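Long-range contacts in HRDC domain-containing protein (Bifidobacterium adolescentis ATCC 15703, PDB 3CYM), which is of unknown function but resembles ribonuclease D and probably acts on nucleic acids as a 3'-5' exonuclease: residues L98-Q103 and D120-A125; Q197-Y202 and G415-Q420; R249-A254 and A304-K309. All blocks are in the same frame, centred on the assembly; numbering follows the deposited sequence. Where two conformers were deposited one is given.

Contact 1: residues L98-Q103 and D120-A125; sequences LHDSLQ and DTEIAA
Asp120 OD2 takes two bonds from Ser101. Ser101 N and Ser101 OG each lie 2.8 Å from Asp120 OD2, both on the same face of the carboxylate and above its plane. Asp120 OD1 is met by Asp100 N on its syn side, 2.8 Å away. On the anti side, and from the opposite face, OD1 receives Glu122 N. This last bond makes Asp120 the N-cap of helix 121-127. The carboxylate gets there with CG anti to the backbone N (chi1 -165°). An alanine here is likely to leave Ser101 N and Asp100 N without their acceptor and the helix start uncapped.

Leu98 and Asp120 form a parallel bridge between strands 95-98 and 117-120, the latter outermost in the mixed exonuclease sheet of the RNase H clan. Each strand then runs into a helix. Thr121 N donates to Leu98 O (2.9 Å), just past the bridge.

The His99 ring lies over the start of the second helix. Glu122 CB sits above the centre of one face, a CH-pi contact 3.8 Å from the His99 ring centroid. Thr121 OG1 is hydrogen-bonded to His99 ND1 (2.9 Å) in the ring plane. NE2 is bonded to Phe133 O.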
loop_
_atom_site.group_PDB
_atom_site.type_symbol
_atom_site.label_atom_id
_atom_site.label_comp_id
_atom_site.label_asym_id
_atom_site.label_seq_id
_atom_site.Cartn_x
_atom_site.Cartn_y
_atom_site.Cartn_z
ATOM N N LEU A 98 11.022 -5.618 -7.239
ATOM C CA LEU A 98 10.314 -4.989 -6.139
ATOM C C LEU A 98 9.622 -6.085 -5.343
ATOM O O LEU A 98 9.205 -7.093 -5.910
ATOM C CB LEU A 98 9.275 -3.994 -6.669
ATOM C CG LEU A 98 9.671 -2.551 -7.027
ATOM C CD1 LEU A 98 10.389 -2.450 -8.354
ATOM C CD2 LEU A 98 8.445 -1.656 -7.066
ATOM N N HIS A 99 9.539 -5.904 -4.029
ATOM C CA HIS A 99 8.775 -6.807 -3.172
ATOM C C HIS A 99 7.473 -6.098 -2.863
ATOM O O HIS A 99 7.490 -5.063 -2.190
ATOM C CB HIS A 99 9.541 -7.115 -1.877
ATOM C CG HIS A 99 8.944 -8.232 -1.079
ATOM N ND1 HIS A 99 9.223 -9.559 -1.331
ATOM C CD2 HIS A 99 8.066 -8.223 -0.049
ATOM C CE1 HIS A 99 8.550 -10.317 -0.485
ATOM N NE2 HIS A 99 7.841 -9.531 0.304
ATOM N N ASP A 100 6.366 -6.640 -3.376
ATOM C CA ASP A 100 5.032 -6.014 -3.318
ATOM C C ASP A 100 5.063 -4.677 -4.059
ATOM O O ASP A 100 5.088 -3.599 -3.452
ATOM C CB ASP A 100 4.520 -5.882 -1.865
ATOM C CG ASP A 100 3.085 -5.358 -1.772
ATOM O OD1 ASP A 100 2.347 -5.353 -2.783
ATOM O OD2 ASP A 100 2.694 -4.947 -0.661
ATOM N N SER A 101 5.060 -4.779 -5.385
ATOM C CA SER A 101 5.277 -3.651 -6.279
ATOM C C SER A 101 4.159 -2.615 -6.274
ATOM O O SER A 101 4.388 -1.469 -6.648
ATOM C CB SER A 101 5.519 -4.147 -7.706
ATOM O OG SER A 101 4.352 -4.754 -8.241
ATOM N N LEU A 102 2.964 -3.003 -5.835
ATOM C CA LEU A 102 1.841 -2.072 -5.758
ATOM C C LEU A 102 2.068 -0.958 -4.727
ATOM O O LEU A 102 1.439 0.102 -4.800
ATOM C CB LEU A 102 0.536 -2.827 -5.485
ATOM C CG LEU A 102 -0.333 -3.278 -6.674
ATOM C CD1 LEU A 102 0.404 -3.389 -8.023
ATOM C CD2 LEU A 102 -1.080 -4.582 -6.345
ATOM N N GLN A 103 2.972 -1.204 -3.781
ATOM C CA GLN A 103 3.349 -0.215 -2.774
ATOM C C GLN A 103 4.252 0.909 -3.295
ATOM O O GLN A 103 4.025 2.072 -2.974
ATOM C CB GLN A 103 3.999 -0.901 -1.569
ATOM C CG GLN A 103 3.165 -0.885 -0.279
ATOM C CD GLN A 103 1.714 -1.321 -0.468
ATOM O OE1 GLN A 103 0.790 -0.547 -0.211
ATOM N NE2 GLN A 103 1.507 -2.559 -0.912
ATOM N N ASP A 120 8.192 -9.133 -9.424
ATOM C CA ASP A 120 7.699 -8.909 -8.071
ATOM C C ASP A 120 7.996 -10.139 -7.202
ATOM O O ASP A 120 7.408 -11.206 -7.400
ATOM C CB ASP A 120 6.204 -8.553 -8.093
ATOM C CG ASP A 120 5.701 -7.946 -6.787
ATOM O OD1 ASP A 120 6.191 -8.287 -5.687
ATOM O OD2 ASP A 120 4.762 -7.131 -6.866
ATOM N N THR A 121 8.906 -9.986 -6.238
ATOM C CA THR A 121 9.304 -11.115 -5.388
ATOM C C THR A 121 8.202 -11.527 -4.409
ATOM O O THR A 121 8.210 -12.647 -3.922
ATOM C CB THR A 121 10.625 -10.869 -4.603
ATOM O OG1 THR A 121 10.539 -9.640 -3.874
ATOM C CG2 THR A 121 11.826 -10.830 -5.532
ATOM N N GLU A 122 7.263 -10.626 -4.114
ATOM C CA GLU A 122 6.146 -10.997 -3.269
ATOM C C GLU A 122 5.162 -11.812 -4.083
ATOM O O GLU A 122 4.750 -12.873 -3.647
ATOM C CB GLU A 122 5.454 -9.793 -2.615
ATOM C CG GLU A 122 4.227 -10.204 -1.784
ATOM C CD GLU A 122 3.859 -9.232 -0.678
ATOM O OE1 GLU A 122 2.746 -8.678 -0.742
ATOM O OE2 GLU A 122 4.669 -9.031 0.254
ATOM N N ILE A 123 4.815 -11.325 -5.271
ATOM C CA ILE A 123 3.890 -12.038 -6.154
ATOM C C ILE A 123 4.380 -13.455 -6.486
ATOM O O ILE A 123 3.618 -14.426 -6.377
ATOM C CB ILE A 123 3.582 -11.207 -7.425
ATOM C CG1 ILE A 123 2.721 -9.991 -7.053
ATOM C CG2 ILE A 123 2.908 -12.061 -8.490
ATOM C CD1 ILE A 123 2.342 -9.095 -8.219
ATOM N N ALA A 124 5.657 -13.562 -6.855
ATOM C CA ALA A 124 6.315 -14.847 -7.101
ATOM C C ALA A 124 6.289 -15.790 -5.892
ATOM O O ALA A 124 6.005 -16.972 -6.043
ATOM C CB ALA A 124 7.742 -14.626 -7.569
ATOM N N ALA A 125 6.551 -15.268 -4.698
ATOM C CA ALA A 125 6.505 -16.091 -3.476
ATOM C C ALA A 125 5.129 -16.701 -3.205
ATOM O O ALA A 125 5.038 -17.859 -2.808
ATOM C CB ALA A 125 6.978 -15.292 -2.271
#

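Contact 2: residues Q197-Y202 and G415-Q420; sequences QEEFDY and GARDWQ. With GOL (glycerol), chain D.
Helix 193-207 faces the turn that leads into helix 418-433. The backbones come closest at Glu198 and Arg417, with CA atoms 7.0 Å apart. Gly415 leaves the preceding helix with positive phi (119°) in a Schellman motif, and Arg417 is at the N-cap position of the next helix. The turn belongs to the C-terminal domain, of the HRDC-like clan, so this contact joins the C-terminal domain to helix 193-207.

Glu199 carries most of the polar contact. Arg417 grips Glu199 side-on in a salt bridge, with NE on OE1 (2.8 Å) and NH1 on OE2 (2.8 Å). The NH1 bond is nearly straight and uses the syn lone pair of OE2. Glu199 OE1 also accepts from Trp419 NE1 (2.8 Å), which comes from the opposite face of the carboxylate to Arg417 NE. The bend of the Glu199 chain at chi2 (-58°) brings its carboxylate to Arg417 and Trp419.

The guanidinium of Arg417 lies flat on Tyr202, with planes 4° apart and centres 3.9 Å apart, a cation-pi stack. Gln420 OE1 covers its other face. NH2 also donates to Gly415 O, and O1 of a glycerol, probably from the crystallisation liquor, accepts from Arg417 NH1.

Beside this group, Glu198 OE2 accepts Trp419 N at 3.1 Å. One water donates to the same oxygen and accepts from Asp418 N, 3.0 Å away.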
loop_
_atom_site.group_PDB
_atom_site.type_symbol
_atom_site.label_atom_id
_atom_site.label_comp_id
_atom_site.label_asym_id
_atom_site.label_seq_id
_atom_site.Cartn_x
_atom_site.Cartn_y
_atom_site.Cartn_z
ATOM N N GLN A 197 4.906 -14.071 -14.945
ATOM C CA GLN A 197 5.033 -12.996 -15.929
ATOM C C GLN A 197 3.743 -12.183 -16.147
ATOM O O GLN A 197 3.791 -10.946 -16.139
ATOM C CB GLN A 197 5.586 -13.537 -17.256
ATOM C CG GLN A 197 6.121 -12.466 -18.209
ATOM C CD GLN A 197 6.983 -11.424 -17.500
ATOM O OE1 GLN A 197 7.967 -11.755 -16.834
ATOM N NE2 GLN A 197 6.613 -10.160 -17.646
ATOM N N GLU A 198 2.604 -12.870 -16.297
ATOM C CA GLU A 198 1.281 -12.219 -16.430
ATOM C C GLU A 198 0.892 -11.393 -15.200
ATOM O O GLU A 198 0.225 -10.354 -15.316
ATOM C CB GLU A 198 0.183 -13.257 -16.681
ATOM C CG GLU A 198 0.128 -13.827 -18.087
ATOM C CD GLU A 198 -1.147 -14.620 -18.357
ATOM O OE1 GLU A 198 -1.076 -15.625 -19.095
ATOM O OE2 GLU A 198 -2.221 -14.242 -17.839
ATOM N N GLU A 199 1.294 -11.870 -14.021
ATOM C CA GLU A 199 1.015 -11.165 -12.786
ATOM C C GLU A 199 1.902 -9.941 -12.650
ATOM O O GLU A 199 1.492 -8.953 -12.043
ATOM C CB GLU A 199 1.171 -12.079 -11.573
ATOM C CG GLU A 199 0.115 -13.160 -11.439
ATOM C CD GLU A 199 -1.288 -12.606 -11.362
ATOM O OE1 GLU A 199 -2.061 -12.848 -12.314
ATOM O OE2 GLU A 199 -1.616 -11.927 -10.362
ATOM N N PHE A 200 3.103 -10.002 -13.229
ATOM C CA PHE A 200 4.022 -8.857 -13.233
ATOM C C PHE A 200 3.536 -7.769 -14.199
ATOM O O PHE A 200 3.468 -6.576 -13.843
ATOM C CB PHE A 200 5.440 -9.278 -13.632
ATOM C CG PHE A 200 6.034 -10.355 -12.772
ATOM C CD1 PHE A 200 5.653 -10.520 -11.440
ATOM C CD2 PHE A 200 7.016 -11.195 -13.295
ATOM C CE1 PHE A 200 6.216 -11.517 -10.667
ATOM C CE2 PHE A 200 7.588 -12.185 -12.529
ATOM C CZ PHE A 200 7.198 -12.349 -11.213
ATOM N N ASP A 201 3.217 -8.193 -15.423
ATOM C CA ASP A 201 2.611 -7.335 -16.437
ATOM C C ASP A 201 1.436 -6.516 -15.891
ATOM O O ASP A 201 1.370 -5.309 -16.099
ATOM C CB ASP A 201 2.114 -8.184 -17.608
ATOM C CG ASP A 201 3.239 -8.720 -18.476
ATOM O OD1 ASP A 201 4.395 -8.273 -18.332
ATOM O OD2 ASP A 201 2.952 -9.590 -19.320
ATOM N N TYR A 202 0.527 -7.195 -15.192
ATOM C CA TYR A 202 -0.670 -6.595 -14.613
ATOM C C TYR A 202 -0.370 -5.640 -13.447
ATOM O O TYR A 202 -0.992 -4.575 -13.337
ATOM C CB TYR A 202 -1.620 -7.710 -14.162
ATOM C CG TYR A 202 -2.823 -7.255 -13.361
ATOM C CD1 TYR A 202 -3.925 -6.673 -13.987
ATOM C CD2 TYR A 202 -2.872 -7.441 -11.975
ATOM C CE1 TYR A 202 -5.037 -6.274 -13.248
ATOM C CE2 TYR A 202 -3.974 -7.042 -11.229
ATOM C CZ TYR A 202 -5.049 -6.463 -11.870
ATOM O OH TYR A 202 -6.137 -6.073 -11.133
ATOM N N GLY A 415 -11.323 -8.447 -14.427
ATOM C CA GLY A 415 -9.911 -8.096 -14.315
ATOM C C GLY A 415 -8.996 -9.272 -14.028
ATOM O O GLY A 415 -7.810 -9.075 -13.730
ATOM N N ALA A 416 -9.543 -10.489 -14.098
ATOM C CA ALA A 416 -8.743 -11.707 -13.955
ATOM C C ALA A 416 -7.863 -11.926 -15.166
ATOM O O ALA A 416 -8.259 -11.663 -16.303
ATOM C CB ALA A 416 -9.629 -12.933 -13.727
ATOM N N ARG A 417 -6.674 -12.449 -14.914
ATOM C CA ARG A 417 -5.689 -12.663 -15.959
ATOM C C ARG A 417 -6.044 -13.869 -16.804
ATOM O O ARG A 417 -6.818 -14.729 -16.372
ATOM C CB ARG A 417 -4.297 -12.810 -15.344
ATOM C CG ARG A 417 -3.565 -11.492 -15.180
ATOM C CD ARG A 417 -4.283 -10.550 -14.233
ATOM N NE ARG A 417 -3.920 -10.837 -12.852
ATOM C CZ ARG A 417 -4.669 -10.557 -11.791
ATOM N NH1 ARG A 417 -4.220 -10.860 -10.584
ATOM N NH2 ARG A 417 -5.858 -9.989 -11.925
ATOM N N ASP A 418 -5.490 -13.910 -18.013
ATOM C CA ASP A 418 -5.721 -15.008 -18.944
ATOM C C ASP A 418 -5.410 -16.378 -18.348
ATOM O O ASP A 418 -6.163 -17.316 -18.567
ATOM C CB ASP A 418 -4.917 -14.810 -20.233
ATOM C CG ASP A 418 -5.318 -13.559 -20.995
ATOM O OD1 ASP A 418 -6.332 -12.916 -20.637
ATOM O OD2 ASP A 418 -4.605 -13.222 -21.967
ATOM N N TRP A 419 -4.319 -16.491 -17.587
ATOM C CA TRP A 419 -3.958 -17.775 -16.975
ATOM C C TRP A 419 -4.969 -18.226 -15.918
ATOM O O TRP A 419 -5.206 -19.422 -15.761
ATOM C CB TRP A 419 -2.537 -17.764 -16.396
ATOM C CG TRP A 419 -2.336 -16.932 -15.145
ATOM C CD1 TRP A 419 -1.966 -15.619 -15.089
ATOM C CD2 TRP A 419 -2.468 -17.366 -13.783
ATOM N NE1 TRP A 419 -1.868 -15.203 -13.782
ATOM C CE2 TRP A 419 -2.159 -16.258 -12.958
ATOM C CE3 TRP A 419 -2.812 -18.584 -13.177
ATOM C CZ2 TRP A 419 -2.205 -16.323 -11.556
ATOM C CZ3 TRP A 419 -2.846 -18.651 -11.784
ATOM C CH2 TRP A 419 -2.547 -17.526 -10.992
ATOM N N GLN A 420 -5.564 -17.258 -15.222
ATOM C CA GLN A 420 -6.528 -17.533 -14.168
ATOM C C GLN A 420 -7.817 -18.030 -14.781
ATOM O O GLN A 420 -8.365 -19.016 -14.326
ATOM C CB GLN A 420 -6.780 -16.296 -13.315
ATOM C CG GLN A 420 -5.530 -15.747 -12.682
ATOM C CD GLN A 420 -5.793 -14.622 -11.737
ATOM O OE1 GLN A 420 -6.508 -13.675 -12.059
ATOM N NE2 GLN A 420 -5.220 -14.714 -10.550
HETATM C C1 GOL D . -5.722 -10.816 -7.531
HETATM O O1 GOL D . -6.563 -10.589 -8.643
HETATM C C2 GOL D . -5.228 -12.256 -7.578
HETATM O O2 GOL D . -5.784 -12.946 -6.487
HETATM C C3 GOL D . -3.704 -12.299 -7.500
HETATM O O3 GOL D . -3.222 -13.370 -8.285
HETATM O O HOH W 1 -3.578 -11.713 -18.509
#

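Contact 3: residues R249-A254 and A304-K309; sequences REYDIA and APIQRK
Tyr251 and Ile253 meet Ile306 where the chain leaves helix 231-250, which runs through the start of the HRDC domain. The partner is segment 304-309, which starts in the short helix 304-307 and comes later in the chain. No hydrogen bond joins the two segments. The contact is made by apolar carbons, and the nearest CA atoms, those of Tyr251 and Ile306, are 7.1 Å apart.

Tyr251 is the first residue to touch the partner. Its CB rests against Ile306 CG2 at 3.8 Å. Further out, the ring meets the aliphatic part of Lys309. Here Tyr251 CE1 lies 4.2 Å from Lys309 CG, and the two side chains cross at a slant. Of the lysine chain, CG is the atom that approaches the Tyr251 ring.

Asp252 then takes positive phi (55°) as the first residue to leave the helix. Its carboxylate serves another part of the fold, through a salt bridge from OD2 to Arg52. That bond ties the turn to the exonuclease region.

After this turn the chain is extended at Ile253, whose side chain heads back to the short helix. Its CG1 is anti to the backbone N (chi1 -174°), and chi2 is also extended (176°), which carries CD1 out to its partners. The side chains of Ile253 and Ile306 run antiparallel alongside each other. Ile306 CG2 thus touches both Tyr251 CB and Ile253 CD1, the latter 3.9 Å away.

Gln307 adds only its aliphatic part. Its amide is held elsewhere, with NE2 bonded to Leu257 O and Val288 O and OE1 to Arg287. Gln307 CG approaches Ile253 CD1 to 4.2 Å.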
loop_
_atom_site.group_PDB
_atom_site.type_symbol
_atom_site.label_atom_id
_atom_site.label_comp_id
_atom_site.label_asym_id
_atom_site.label_seq_id
_atom_site.Cartn_x
_atom_site.Cartn_y
_atom_site.Cartn_z
ATOM N N ARG A 249 -2.416 18.221 4.557
ATOM C CA ARG A 249 -1.679 18.284 3.293
ATOM C C ARG A 249 -0.838 19.558 3.222
ATOM O O ARG A 249 0.315 19.526 2.791
ATOM C CB ARG A 249 -2.652 18.227 2.111
ATOM C CG ARG A 249 -1.984 18.186 0.736
ATOM C CD ARG A 249 -2.976 18.370 -0.409
ATOM N NE ARG A 249 -3.816 17.190 -0.622
ATOM C CZ ARG A 249 -5.077 17.067 -0.208
ATOM N NH1 ARG A 249 -5.748 15.948 -0.458
ATOM N NH2 ARG A 249 -5.675 18.054 0.451
ATOM N N GLU A 250 -1.434 20.668 3.650
ATOM C CA GLU A 250 -0.789 21.977 3.644
ATOM C C GLU A 250 0.415 21.997 4.580
ATOM O O GLU A 250 1.470 22.534 4.227
ATOM C CB GLU A 250 -1.801 23.051 4.051
ATOM C CG GLU A 250 -1.224 24.442 4.263
ATOM C CD GLU A 250 -2.247 25.435 4.780
ATOM O OE1 GLU A 250 -3.382 25.019 5.112
ATOM O OE2 GLU A 250 -1.909 26.640 4.852
ATOM N N TYR A 251 0.251 21.400 5.761
ATOM C CA TYR A 251 1.298 21.387 6.781
ATOM C C TYR A 251 2.163 20.125 6.782
ATOM O O TYR A 251 3.065 19.999 7.614
ATOM C CB TYR A 251 0.694 21.626 8.164
ATOM C CG TYR A 251 0.313 23.065 8.386
ATOM C CD1 TYR A 251 1.247 23.981 8.853
ATOM C CD2 TYR A 251 -0.969 23.517 8.112
ATOM C CE1 TYR A 251 0.911 25.307 9.053
ATOM C CE2 TYR A 251 -1.317 24.847 8.310
ATOM C CZ TYR A 251 -0.370 25.733 8.781
ATOM O OH TYR A 251 -0.696 27.051 8.982
ATOM N N ASP A 252 1.871 19.212 5.850
ATOM C CA ASP A 252 2.637 17.975 5.619
ATOM C C ASP A 252 2.770 17.127 6.891
ATOM O O ASP A 252 3.865 16.927 7.419
ATOM C CB ASP A 252 3.999 18.293 4.984
ATOM C CG ASP A 252 4.695 17.067 4.438
ATOM O OD1 ASP A 252 4.044 16.005 4.298
ATOM O OD2 ASP A 252 5.904 17.173 4.150
ATOM N N ILE A 253 1.633 16.641 7.376
ATOM C CA ILE A 253 1.568 15.896 8.627
ATOM C C ILE A 253 0.405 14.909 8.540
ATOM O O ILE A 253 -0.593 15.193 7.875
ATOM C CB ILE A 253 1.454 16.873 9.859
ATOM C CG1 ILE A 253 1.533 16.121 11.198
ATOM C CG2 ILE A 253 0.230 17.787 9.734
ATOM C CD1 ILE A 253 1.523 17.018 12.418
ATOM N N ALA A 254 0.555 13.743 9.174
ATOM C CA ALA A 254 -0.512 12.741 9.247
ATOM C C ALA A 254 -1.769 13.361 9.851
ATOM O O ALA A 254 -1.701 13.931 10.937
ATOM C CB ALA A 254 -0.062 11.555 10.074
ATOM N N ALA A 304 4.940 18.440 17.339
ATOM C CA ALA A 304 4.208 19.330 18.256
ATOM C C ALA A 304 4.084 20.792 17.801
ATOM O O ALA A 304 2.983 21.336 17.881
ATOM C CB ALA A 304 4.748 19.240 19.679
ATOM N N PRO A 305 5.187 21.431 17.314
ATOM C CA PRO A 305 5.028 22.804 16.802
ATOM C C PRO A 305 4.085 22.978 15.608
ATOM O O PRO A 305 3.520 24.057 15.439
ATOM C CB PRO A 305 6.456 23.194 16.405
ATOM C CG PRO A 305 7.321 22.337 17.259
ATOM C CD PRO A 305 6.607 21.025 17.259
ATOM N N ILE A 306 3.922 21.935 14.795
ATOM C CA ILE A 306 2.928 21.949 13.716
ATOM C C ILE A 306 1.534 21.741 14.315
ATOM O O ILE A 306 0.576 22.409 13.925
ATOM C CB ILE A 306 3.238 20.903 12.589
ATOM C CG1 ILE A 306 4.447 21.332 11.757
ATOM C CG2 ILE A 306 2.072 20.760 11.619
ATOM C CD1 ILE A 306 5.764 20.758 12.216
ATOM N N GLN A 307 1.430 20.825 15.276
ATOM C CA GLN A 307 0.152 20.563 15.934
ATOM C C GLN A 307 -0.391 21.820 16.617
ATOM O O GLN A 307 -1.573 22.120 16.490
ATOM C CB GLN A 307 0.279 19.433 16.945
ATOM C CG GLN A 307 0.508 18.078 16.344
ATOM C CD GLN A 307 0.741 17.039 17.409
ATOM O OE1 GLN A 307 1.764 17.056 18.092
ATOM N NE2 GLN A 307 -0.209 16.125 17.563
ATOM N N ARG A 308 0.493 22.557 17.299
ATOM C CA ARG A 308 0.166 23.806 18.001
ATOM C C ARG A 308 -0.261 24.916 17.044
ATOM O O ARG A 308 -0.887 25.888 17.451
ATOM C CB ARG A 308 1.377 24.319 18.799
ATOM C CG ARG A 308 1.877 23.438 19.939
ATOM C CD ARG A 308 2.979 24.153 20.716
ATOM N NE ARG A 308 4.167 23.317 20.908
ATOM C CZ ARG A 308 5.366 23.586 20.395
ATOM N NH1 ARG A 308 5.559 24.685 19.671
ATOM N NH2 ARG A 308 6.382 22.764 20.619
ATOM N N LYS A 309 0.122 24.786 15.772
ATOM C CA LYS A 309 -0.160 25.813 14.758
ATOM C C LYS A 309 -1.637 25.797 14.359
ATOM O O LYS A 309 -2.176 26.782 13.865
ATOM C CB LYS A 309 0.707 25.580 13.521
ATOM C CG LYS A 309 1.321 26.827 12.926
ATOM C CD LYS A 309 2.822 26.900 13.221
ATOM C CE LYS A 309 3.625 26.108 12.190
ATOM N NZ LYS A 309 5.081 26.027 12.541
#

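In the fold
From the N terminus, contact 1 closes first. It shuts a short loop inside the exonuclease region, between two strand ends and the helices that follow them. Contact 2 opens next, at helix 193-207, and closes only near the C terminus. Contact 3 opens and closes within that long loop, and ties the end of helix 231-250 to helix 304-307. Contacts 1 and 2 are in series but touch in space. Ile123 packs on Glu199 and Phe200, which links the exonuclease sheet edge to the helix that meets the C-terminal domain. Contact 3 stands apart, its centre about 42 Å from that of contact 2, on the opposite side of the chain's centre.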